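Local coordinates for protein 2-hydroxyisobutyryl-CoA synthetase (Aquincola tertiaricarbonis, PDB 6HDY) that belongs to the ANL superfamily of AMP-binding enzymes, pairing a large N-terminal AMP-binding domain with a smaller, separate C-terminal domain, at residues 114-118 with 119-123; 168-172 with 173-177; 374-378 with 379-383; 469-473 with 474-478. One frame throughout, in Å; residues are numbered along the deposited sequence.

Contact 1 of 4, residues 114-118 with 119-123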
# COMPACT_ATOMS: atom_id res chain seq x y z
N VAL A 114 4.60 -18.60 16.66
CA VAL A 114 4.45 -17.15 16.81
C VAL A 114 5.38 -16.56 17.92
O VAL A 114 5.97 -15.50 17.70
CB VAL A 114 2.97 -16.71 16.98
CG1 VAL A 114 2.36 -17.21 18.29
CG2 VAL A 114 2.83 -15.21 16.83
N CYS A 115 5.50 -17.25 19.08
CA CYS A 115 6.36 -17.00 20.24
C CYS A 115 5.90 -15.85 21.10
O CYS A 115 5.85 -16.00 22.32
CB CYS A 115 7.83 -16.84 19.85
SG CYS A 115 8.59 -18.33 19.17
N VAL A 116 5.66 -14.68 20.49
CA VAL A 116 5.26 -13.49 21.22
C VAL A 116 3.79 -13.60 21.64
O VAL A 116 3.03 -14.30 20.97
CB VAL A 116 5.52 -12.19 20.41
CG1 VAL A 116 7.01 -11.95 20.18
CG2 VAL A 116 4.73 -12.14 19.10
N PRO A 117 3.35 -12.89 22.71
CA PRO A 117 1.92 -12.91 23.02
C PRO A 117 1.16 -12.17 21.93
O PRO A 117 1.74 -11.34 21.23
CB PRO A 117 1.81 -12.15 24.35
CG PRO A 117 3.23 -11.99 24.85
CD PRO A 117 4.08 -11.99 23.62
N ASN A 118 -0.14 -12.46 21.80
CA ASN A 118 -1.06 -11.84 20.85
C ASN A 118 -0.99 -10.31 20.90
O ASN A 118 -0.99 -9.66 19.86
CB ASN A 118 -2.49 -12.29 21.15
CG ASN A 118 -3.28 -12.64 19.91
OD1 ASN A 118 -2.75 -13.23 18.95
ND2 ASN A 118 -4.57 -12.30 19.93
N SER A 119 -0.89 -9.74 22.11
CA SER A 119 -0.79 -8.31 22.39
C SER A 119 0.46 -7.65 21.81
O SER A 119 0.51 -6.42 21.74
CB SER A 119 -0.88 -8.07 23.90
OG SER A 119 0.27 -8.55 24.58
N GLU A 120 1.46 -8.43 21.42
CA GLU A 120 2.69 -7.87 20.87
C GLU A 120 2.58 -7.65 19.33
O GLU A 120 3.33 -6.82 18.78
CB GLU A 120 3.90 -8.73 21.30
CG GLU A 120 5.20 -8.60 20.50
CD GLU A 120 6.12 -7.41 20.71
OE1 GLU A 120 5.83 -6.55 21.57
OE2 GLU A 120 7.16 -7.36 20.01
N ILE A 121 1.64 -8.37 18.64
CA ILE A 121 1.50 -8.29 17.17
C ILE A 121 1.15 -6.87 16.71
O ILE A 121 0.19 -6.25 17.20
CB ILE A 121 0.56 -9.38 16.58
CG1 ILE A 121 1.13 -10.79 16.88
CG2 ILE A 121 0.36 -9.20 15.06
CD1 ILE A 121 0.09 -11.74 17.29
N PHE A 122 2.01 -6.36 15.84
CA PHE A 122 1.98 -5.02 15.27
C PHE A 122 1.36 -4.97 13.87
O PHE A 122 0.56 -4.08 13.60
CB PHE A 122 3.42 -4.47 15.24
CG PHE A 122 3.63 -3.07 14.71
CD1 PHE A 122 3.14 -1.96 15.40
CD2 PHE A 122 4.32 -2.86 13.53
CE1 PHE A 122 3.36 -0.66 14.92
CE2 PHE A 122 4.53 -1.56 13.05
CZ PHE A 122 4.09 -0.47 13.77
N HIS A 123 1.79 -5.86 12.98
CA HIS A 123 1.34 -5.91 11.59
C HIS A 123 0.96 -7.30 11.17
O HIS A 123 1.59 -8.27 11.61
CB HIS A 123 2.45 -5.43 10.68
CG HIS A 123 2.35 -4.02 10.22
ND1 HIS A 123 2.60 -3.68 8.91
CD2 HIS A 123 2.11 -2.89 10.92
CE1 HIS A 123 2.55 -2.36 8.87
NE2 HIS A 123 2.23 -1.85 10.04
O HOH W 1 -1.53 -6.58 19.36
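Val116 and Glu120 meet where the chain rounds a short 3-10 turn before entering strand 121-126. CB of Val116 lies 3.6 Å from CG of Glu120, and both valine methyls come nearly as close to the same methylene. Glu120 places that carbon there by turning CG away from its own nitrogen (chi1 161°); a bend at chi2 then carries the carboxylate off the turn, where OE2 makes a weak hydrogen bond to Ala142 N of helix 141-157. Around Ile121 the neighbours are more mixed. Its CD1 sits 3.6 Å from Asn118 OD1 and within 3.5 Å of Asn118 O, whereas the CG2 methyls of Val114 and Val116 approach its CD1 and CG1, respectively, more loosely.

Beneath these side chains, two consecutive i to i+3 bonds define the turn: Glu120 N donates to Pro117 O at 2.9 Å, and Ile121 N to Asn118 O at 3.2 Å. A water bridges the next step, giving one hydrogen to Asn118 O and the other, at 2.8 Å, to Ile121 O. Further along, Phe122 and His123 both face Ile139 of the partner strand in a classic beta bulge, and the second subunit comes close, its Lys191 NZ bonding Asn118 O.

One carbonyl oxygen, Asn118 O, thus accepts from a backbone amide, a water and a lysine of the neighbouring subunit. The positive charge would be expected to polarise that peptide, so the same oxygen serves both the 3-10 turn and the contact with the second subunit.

Contact 2 of 4, residues 168-172 with 173-177. With 3HL ((3S)-3-hydroxybutanoic acid), chain B; 8LQ ([[(2~{R},3~{S},4~{R},5~{R})-5-(6-aminopurin-9-yl)-3,4-bis(oxidanyl)oxolan-2-yl]methoxy-oxidanyl-phosphoryl] (3~{S})-3-oxidanylbutanoate), chain C.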
# COMPACT_ATOMS: atom_id res chain seq x y z
N VAL A 168 9.11 3.55 -3.61
CA VAL A 168 8.75 2.15 -3.34
C VAL A 168 7.56 1.82 -4.23
O VAL A 168 6.43 2.22 -3.96
CB VAL A 168 8.53 1.83 -1.82
CG1 VAL A 168 8.24 0.34 -1.61
CG2 VAL A 168 9.75 2.24 -1.02
N ALA A 169 7.85 1.15 -5.35
CA ALA A 169 6.84 0.83 -6.36
C ALA A 169 6.56 -0.67 -6.49
O ALA A 169 6.76 -1.28 -7.54
CB ALA A 169 7.24 1.46 -7.70
N ALA A 170 6.11 -1.27 -5.39
CA ALA A 170 5.63 -2.66 -5.31
C ALA A 170 4.33 -2.55 -4.52
O ALA A 170 4.14 -1.57 -3.80
CB ALA A 170 6.65 -3.55 -4.60
N VAL A 171 3.40 -3.50 -4.73
CA VAL A 171 2.08 -3.51 -4.12
C VAL A 171 2.16 -3.51 -2.58
O VAL A 171 2.94 -4.26 -1.99
CB VAL A 171 1.15 -4.64 -4.70
CG1 VAL A 171 1.74 -6.04 -4.47
CG2 VAL A 171 -0.27 -4.56 -4.13
N PHE A 172 1.38 -2.64 -1.93
CA PHE A 172 1.34 -2.55 -0.47
C PHE A 172 0.10 -3.27 -0.02
O PHE A 172 -1.02 -2.75 -0.12
CB PHE A 172 1.34 -1.09 -0.01
CG PHE A 172 2.70 -0.45 -0.02
CD1 PHE A 172 3.53 -0.54 1.09
CD2 PHE A 172 3.14 0.28 -1.12
CE1 PHE A 172 4.79 0.06 1.08
CE2 PHE A 172 4.42 0.85 -1.15
CZ PHE A 172 5.22 0.75 -0.03
N SER A 173 0.28 -4.54 0.31
CA SER A 173 -0.83 -5.42 0.69
C SER A 173 -0.26 -6.50 1.61
O SER A 173 0.53 -6.19 2.49
CB SER A 173 -1.46 -6.03 -0.57
OG SER A 173 -2.60 -6.82 -0.24
N LEU A 174 -0.62 -7.77 1.37
CA LEU A 174 -0.13 -8.93 2.09
C LEU A 174 1.38 -9.05 1.91
O LEU A 174 2.09 -9.39 2.85
CB LEU A 174 -0.82 -10.20 1.55
CG LEU A 174 -2.27 -10.40 1.92
CD1 LEU A 174 -2.79 -11.62 1.27
CD2 LEU A 174 -2.46 -10.49 3.43
N TYR A 175 1.85 -8.75 0.70
CA TYR A 175 3.24 -8.84 0.23
C TYR A 175 4.26 -8.04 1.08
O TYR A 175 4.14 -6.82 1.22
CB TYR A 175 3.27 -8.43 -1.24
CG TYR A 175 4.64 -8.55 -1.88
CD1 TYR A 175 5.27 -9.79 -1.97
CD2 TYR A 175 5.29 -7.44 -2.40
CE1 TYR A 175 6.52 -9.92 -2.59
CE2 TYR A 175 6.53 -7.56 -3.03
CZ TYR A 175 7.15 -8.80 -3.11
OH TYR A 175 8.36 -8.95 -3.71
N MET A 176 5.30 -8.74 1.60
CA MET A 176 6.31 -8.14 2.49
C MET A 176 7.33 -7.21 1.85
O MET A 176 7.89 -6.36 2.55
CB MET A 176 7.06 -9.20 3.30
CG MET A 176 6.21 -9.87 4.37
SD MET A 176 5.61 -8.76 5.66
CE MET A 176 7.12 -8.25 6.47
N GLY A 177 7.60 -7.42 0.55
CA GLY A 177 8.58 -6.68 -0.21
C GLY A 177 8.47 -5.18 -0.09
O GLY A 177 9.45 -4.52 0.28
CA 3HL B . 10.12 -11.60 -1.41
CB 3HL B . 9.43 -11.36 -0.05
OG1 3HL B . 10.20 -10.58 0.86
CG2 3HL B . 8.12 -10.65 -0.21
C 3HL B . 11.45 -10.87 -1.41
OA 3HL B . 11.45 -9.65 -1.38
OB 3HL B . 12.54 -11.65 -1.24
N9 8LQ C . 13.06 -14.46 -4.99
C8 8LQ C . 12.91 -13.41 -4.15
N7 8LQ C . 13.93 -12.58 -4.33
C5 8LQ C . 14.74 -13.11 -5.27
C6 8LQ C . 15.87 -12.69 -5.87
N6 8LQ C . 16.39 -11.54 -5.48
N1 8LQ C . 16.48 -13.42 -6.83
C2 8LQ C . 15.93 -14.63 -7.25
N3 8LQ C . 14.73 -15.01 -6.67
C4 8LQ C . 14.18 -14.27 -5.68
CAA 8LQ C . 9.51 -10.26 0.18
CAZ 8LQ C . 10.69 -10.25 -0.83
OAE 8LQ C . 10.33 -9.50 -1.99
CAL 8LQ C . 11.09 -11.67 -1.27
CAS 8LQ C . 9.88 -12.43 -1.85
OAC 8LQ C . 9.51 -12.19 -3.00
OAQ 8LQ C . 9.24 -13.28 -0.98
PBC 8LQ C . 8.16 -14.36 -1.45
OAH 8LQ C . 6.96 -13.50 -2.03
OAD 8LQ C . 7.75 -15.28 -0.38
O5' 8LQ C . 8.89 -15.17 -2.60
C5' 8LQ C . 10.16 -15.73 -2.27
C4' 8LQ C . 10.73 -16.43 -3.48
O4' 8LQ C . 10.88 -15.47 -4.56
C3' 8LQ C . 12.10 -16.85 -3.14
O3' 8LQ C . 12.07 -18.14 -2.48
C2' 8LQ C . 12.74 -16.90 -4.53
O2' 8LQ C . 12.29 -18.09 -5.29
C1' 8LQ C . 12.17 -15.65 -5.16
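Val171, Ser173 and Tyr175 meet in the loop that leads from strand 165-168 of the parallel sheet into helix 176-187, a beta-to-alpha connection of the AMP-binding domain. The two branches of Val171 divide the work. CG2, lying beside the carbonyl carbon, reaches forward to within 4.0 Å of Ser173 CB. CG1 occupies the position between the backbone nitrogen and carbonyl (chi1 60°) and meets Tyr175 CB at 4.3 Å.

Ser173 brings only its methylene to this apolar patch. Its hydroxyl binds Phe195 O of the second subunit, while its carbonyl oxygen accepts from both Trp179 NE1 and His125 ND1; a buried polar residue is therefore satisfied on both its side chain and its backbone. Phe172 next to it also packs on the second subunit, against the equivalent Phe172 there.

Tyr175 extends its ring back along the loop, so that Ala170 CB touches the edge at CE2, 4.3 Å away, and Val171 O lies near the ring plane, 4.0 Å from CD2. Phe465 adds an edge-to-face stack. The far end of the ring lines the ligand pocket: Tyr175 OH is 2.7 Å from OAE of 8LQ. The modelled 3HL overlaps the acyl end of 8LQ, so the two are best read as alternative occupants of one site.

As helix 176-187 begins, the chain passes across one face of the Tyr175 ring, with Gly177 N 3.6 Å from its plane, over the centre.

Contact 3 of 4, residues 374-378 with 379-383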
# COMPACT_ATOMS: atom_id res chain seq x y z
N PHE A 374 12.34 -27.49 -15.24
CA PHE A 374 11.74 -28.51 -16.11
C PHE A 374 12.86 -29.21 -16.88
O PHE A 374 13.96 -28.68 -17.00
CB PHE A 374 10.69 -27.90 -17.05
CG PHE A 374 11.20 -26.73 -17.86
CD1 PHE A 374 11.15 -25.44 -17.34
CD2 PHE A 374 11.76 -26.92 -19.12
CE1 PHE A 374 11.67 -24.36 -18.06
CE2 PHE A 374 12.27 -25.84 -19.84
CZ PHE A 374 12.22 -24.56 -19.31
N THR A 375 12.58 -30.41 -17.37
CA THR A 375 13.57 -31.21 -18.08
C THR A 375 13.17 -31.49 -19.53
O THR A 375 12.06 -31.96 -19.79
CB THR A 375 13.88 -32.48 -17.27
OG1 THR A 375 14.40 -32.08 -16.01
CG2 THR A 375 14.89 -33.39 -17.96
N ILE A 376 14.09 -31.20 -20.47
CA ILE A 376 13.92 -31.47 -21.90
C ILE A 376 15.11 -32.32 -22.38
O ILE A 376 16.25 -31.86 -22.29
CB ILE A 376 13.64 -30.19 -22.74
CG1 ILE A 376 12.32 -29.53 -22.27
CG2 ILE A 376 13.54 -30.57 -24.23
CD1 ILE A 376 12.13 -28.21 -22.62
N ARG A 377 14.83 -33.57 -22.82
CA ARG A 377 15.80 -34.59 -23.28
C ARG A 377 16.98 -34.76 -22.30
O ARG A 377 18.15 -34.62 -22.67
CB ARG A 377 16.26 -34.34 -24.73
CG ARG A 377 15.30 -34.88 -25.78
CD ARG A 377 15.94 -34.93 -27.16
NE ARG A 377 16.99 -35.96 -27.27
CZ ARG A 377 16.94 -37.01 -28.08
NH1 ARG A 377 15.90 -37.19 -28.87
NH2 ARG A 377 17.94 -37.89 -28.10
N GLY A 378 16.63 -35.04 -21.04
CA GLY A 378 17.58 -35.27 -19.95
C GLY A 378 18.36 -34.05 -19.51
O GLY A 378 19.30 -34.18 -18.71
N GLU A 379 17.99 -32.86 -20.01
CA GLU A 379 18.66 -31.61 -19.68
C GLU A 379 17.81 -30.73 -18.74
O GLU A 379 16.65 -30.45 -19.04
CB GLU A 379 19.10 -30.88 -20.96
CG GLU A 379 20.50 -30.30 -20.89
CD GLU A 379 21.64 -31.28 -20.67
OE1 GLU A 379 21.71 -32.29 -21.41
OE2 GLU A 379 22.46 -31.03 -19.75
N ASN A 380 18.40 -30.36 -17.58
CA ASN A 380 17.74 -29.55 -16.55
C ASN A 380 17.79 -28.07 -16.87
O ASN A 380 18.87 -27.49 -17.02
CB ASN A 380 18.35 -29.84 -15.17
CG ASN A 380 18.03 -31.21 -14.62
OD1 ASN A 380 17.23 -31.98 -15.18
ND2 ASN A 380 18.63 -31.53 -13.48
N ILE A 381 16.60 -27.44 -17.01
CA ILE A 381 16.51 -26.03 -17.39
C ILE A 381 15.70 -25.21 -16.40
O ILE A 381 14.58 -25.59 -16.04
CB ILE A 381 15.94 -25.87 -18.85
CG1 ILE A 381 16.68 -26.75 -19.88
CG2 ILE A 381 15.91 -24.39 -19.30
CD1 ILE A 381 15.80 -27.29 -20.93
N TYR A 382 16.25 -24.04 -16.01
CA TYR A 382 15.58 -23.05 -15.17
C TYR A 382 15.01 -21.96 -16.07
O TYR A 382 15.70 -21.55 -17.00
CB TYR A 382 16.55 -22.47 -14.12
CG TYR A 382 16.63 -23.34 -12.88
CD1 TYR A 382 17.45 -24.46 -12.84
CD2 TYR A 382 15.81 -23.09 -11.78
CE1 TYR A 382 17.50 -25.29 -11.72
CE2 TYR A 382 15.85 -23.90 -10.65
CZ TYR A 382 16.70 -25.00 -10.62
OH TYR A 382 16.75 -25.82 -9.52
N PRO A 383 13.76 -21.48 -15.85
CA PRO A 383 13.20 -20.43 -16.72
C PRO A 383 14.08 -19.19 -16.89
O PRO A 383 14.06 -18.56 -17.96
CB PRO A 383 11.87 -20.09 -16.05
CG PRO A 383 11.49 -21.34 -15.33
CD PRO A 383 12.78 -21.88 -14.81
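Phe374 and Ile381 form a hydrogen-bonded antiparallel pair, with Phe374 N reaching Ile381 O at 3.0 Å and Ile381 N returning to Phe374 O at 2.9 Å. They stand at the open end of a tight beta hairpin. At its closed end Ile376 and Glu379 repeat the reciprocal pattern, Ile376 N donating to Glu379 O and Glu379 N to Ile376 O, each at 3.0 Å. The loop between them is a type I' turn with Arg377 and Gly378 at its corners, both at positive phi.

Between the two pairs, Thr375 and Asn380 are non-hydrogen-bonded partners whose side chains lie next to each other and point the same way. This lets Thr375 OG1 donate a hydrogen bond to Asn380 OD1 at 3.0 Å, arriving tilted by 34° from the amide's carbonyl plane.

On the other face Phe374, Ile376 and Ile381 form an apolar cluster, with Glu379 at the turn end. A chi1 of 53° stands the Phe374 ring over its strand partner, where Ile381 CB makes an off-centre CH-pi contact and CG2 approaches CZ at 3.7 Å. Ile381 CD1 leans instead on Ile376 CB. Leu413, Ile402 and Ile386 continue this layer, seating the hairpin against the sheet and helix 383-391 of the C-terminal part of the protein. At the ring's edge, near its plane, Pro383 CG rests 4.1 Å from Phe374 CE1.

Contact 4 of 4, residues 469-473 with 474-478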
# COMPACT_ATOMS: atom_id res chain seq x y z
N ARG A 469 6.24 -16.79 -16.55
CA ARG A 469 6.45 -17.08 -17.98
C ARG A 469 6.24 -18.53 -18.37
O ARG A 469 6.16 -18.82 -19.56
CB ARG A 469 7.83 -16.57 -18.46
CG ARG A 469 7.87 -15.06 -18.45
CD ARG A 469 9.09 -14.48 -19.13
NE ARG A 469 9.04 -13.02 -19.09
CZ ARG A 469 9.72 -12.26 -18.23
NH1 ARG A 469 10.56 -12.81 -17.37
NH2 ARG A 469 9.58 -10.95 -18.25
N VAL A 470 6.12 -19.44 -17.39
CA VAL A 470 5.90 -20.85 -17.71
C VAL A 470 4.42 -21.20 -17.69
O VAL A 470 3.72 -20.91 -16.72
CB VAL A 470 6.76 -21.80 -16.84
CG1 VAL A 470 6.43 -23.26 -17.14
CG2 VAL A 470 8.24 -21.54 -17.07
N ILE A 471 3.94 -21.77 -18.81
CA ILE A 471 2.58 -22.28 -19.01
C ILE A 471 2.79 -23.79 -19.03
O ILE A 471 3.36 -24.30 -19.99
CB ILE A 471 1.91 -21.74 -20.30
CG1 ILE A 471 1.96 -20.20 -20.37
CG2 ILE A 471 0.46 -22.23 -20.40
CD1 ILE A 471 1.84 -19.64 -21.80
N ASP A 472 2.42 -24.47 -17.93
CA ASP A 472 2.65 -25.90 -17.69
C ASP A 472 1.45 -26.82 -18.08
O ASP A 472 1.42 -27.98 -17.69
CB ASP A 472 3.08 -26.09 -16.21
CG ASP A 472 3.16 -27.53 -15.72
OD1 ASP A 472 3.96 -28.31 -16.29
OD2 ASP A 472 2.38 -27.89 -14.81
N ASP A 473 0.53 -26.33 -18.93
CA ASP A 473 -0.67 -27.04 -19.40
C ASP A 473 -0.38 -28.04 -20.54
O ASP A 473 0.23 -27.68 -21.56
CB ASP A 473 -1.72 -25.99 -19.83
CG ASP A 473 -3.14 -26.48 -20.02
OD1 ASP A 473 -3.37 -27.27 -20.96
OD2 ASP A 473 -4.05 -25.96 -19.34
N ARG A 474 -0.82 -29.30 -20.37
CA ARG A 474 -0.66 -30.39 -21.34
C ARG A 474 -1.43 -30.14 -22.65
O ARG A 474 -0.93 -30.49 -23.72
CB ARG A 474 -1.07 -31.74 -20.71
CG ARG A 474 -0.52 -32.98 -21.40
CD ARG A 474 -1.29 -34.21 -20.95
NE ARG A 474 -0.87 -35.44 -21.62
CZ ARG A 474 -1.39 -36.64 -21.39
NH1 ARG A 474 -2.36 -36.80 -20.49
NH2 ARG A 474 -0.95 -37.70 -22.05
N GLU A 475 -2.65 -29.56 -22.57
CA GLU A 475 -3.47 -29.26 -23.75
C GLU A 475 -2.88 -28.09 -24.55
O GLU A 475 -2.88 -28.15 -25.78
CB GLU A 475 -4.92 -28.96 -23.34
CG GLU A 475 -5.69 -30.19 -22.89
CD GLU A 475 -7.13 -29.92 -22.52
OE1 GLU A 475 -7.39 -29.02 -21.68
OE2 GLU A 475 -8.02 -30.63 -23.04
N VAL A 476 -2.35 -27.06 -23.86
CA VAL A 476 -1.73 -25.88 -24.47
C VAL A 476 -0.44 -26.32 -25.20
O VAL A 476 -0.20 -25.88 -26.33
CB VAL A 476 -1.51 -24.72 -23.44
CG1 VAL A 476 -0.74 -23.56 -24.06
CG2 VAL A 476 -2.84 -24.23 -22.89
N PHE A 477 0.36 -27.19 -24.54
CA PHE A 477 1.62 -27.75 -25.07
C PHE A 477 1.37 -28.53 -26.36
O PHE A 477 2.06 -28.31 -27.37
CB PHE A 477 2.32 -28.64 -24.01
CG PHE A 477 3.60 -29.28 -24.49
CD1 PHE A 477 4.82 -28.61 -24.39
CD2 PHE A 477 3.59 -30.56 -25.05
CE1 PHE A 477 6.00 -29.20 -24.84
CE2 PHE A 477 4.78 -31.14 -25.51
CZ PHE A 477 5.98 -30.45 -25.41
N ARG A 478 0.39 -29.47 -26.32
CA ARG A 478 0.04 -30.30 -27.46
C ARG A 478 -0.50 -29.47 -28.61
O ARG A 478 -0.03 -29.64 -29.73
CB ARG A 478 -0.87 -31.46 -27.06
CG ARG A 478 -0.16 -32.42 -26.12
CD ARG A 478 -0.48 -33.86 -26.40
NE ARG A 478 0.42 -34.75 -25.67
CZ ARG A 478 0.02 -35.71 -24.84
NH1 ARG A 478 -1.27 -35.91 -24.63
NH2 ARG A 478 0.91 -36.48 -24.23
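Asp473 swings its carboxylate under the first turn of the following helix through a chi1 of -166°, which turns CG away from the backbone nitrogen, and a chi2 of -66°, which aims OD1 at the amides ahead. Val476 N reaches Asp473 OD1 at 3.1 Å from above the carboxylate plane, and Glu475 N adds a weak, bent bond to Asp473 OD1 at 2.9 Å. Val476 in turn sets CG1 trans to its nitrogen (chi1 175°); this lays CG2 3.6 Å from Asp473 OD1, crossing the aspartate at about a right angle, and sends CG1 to Ile471 CG2 at 4.1 Å.

Asp473 is thus the N-cap of helix 474-486, which closes the modelled chain. One oxygen grips two amides of the first turn, and the negative charge probably interacts favourably with the helix dipole. The first main-chain bond of the helix also starts here, Phe477 N to Asp473 O at 3.0 Å. On the sheet side, Ile471 belongs to short strand 470-471, which pairs with strand 399-403 at one margin of a mixed sheet. Glu475 OE1 stands 4.4 Å from Asp473 OD1, a like-charge proximity that would be expected to offset part of the benefit of the cap.

How the contacts relate
Following the chain from the N terminus, the four contacts come strictly in series: each closes a loop of a few residues before the next opens, and none nests or crosses. Contact 1 turns the chain into strand 121-126, and contact 2 links the parallel sheet to helix 176-187 beside the ligands; their centres are about 21 Å apart and both reach the second subunit. Contact 3 follows as a hairpin, its centre about 32 Å from that of contact 2, across the middle of the chain. Contact 4 starts the C-terminal helix. Distant in sequence, contacts 3 and 4 nevertheless touch, Pro383 CG lying 3.7 Å from Val470 CG2, which packs the residue just after the hairpin against edge strand 470-471.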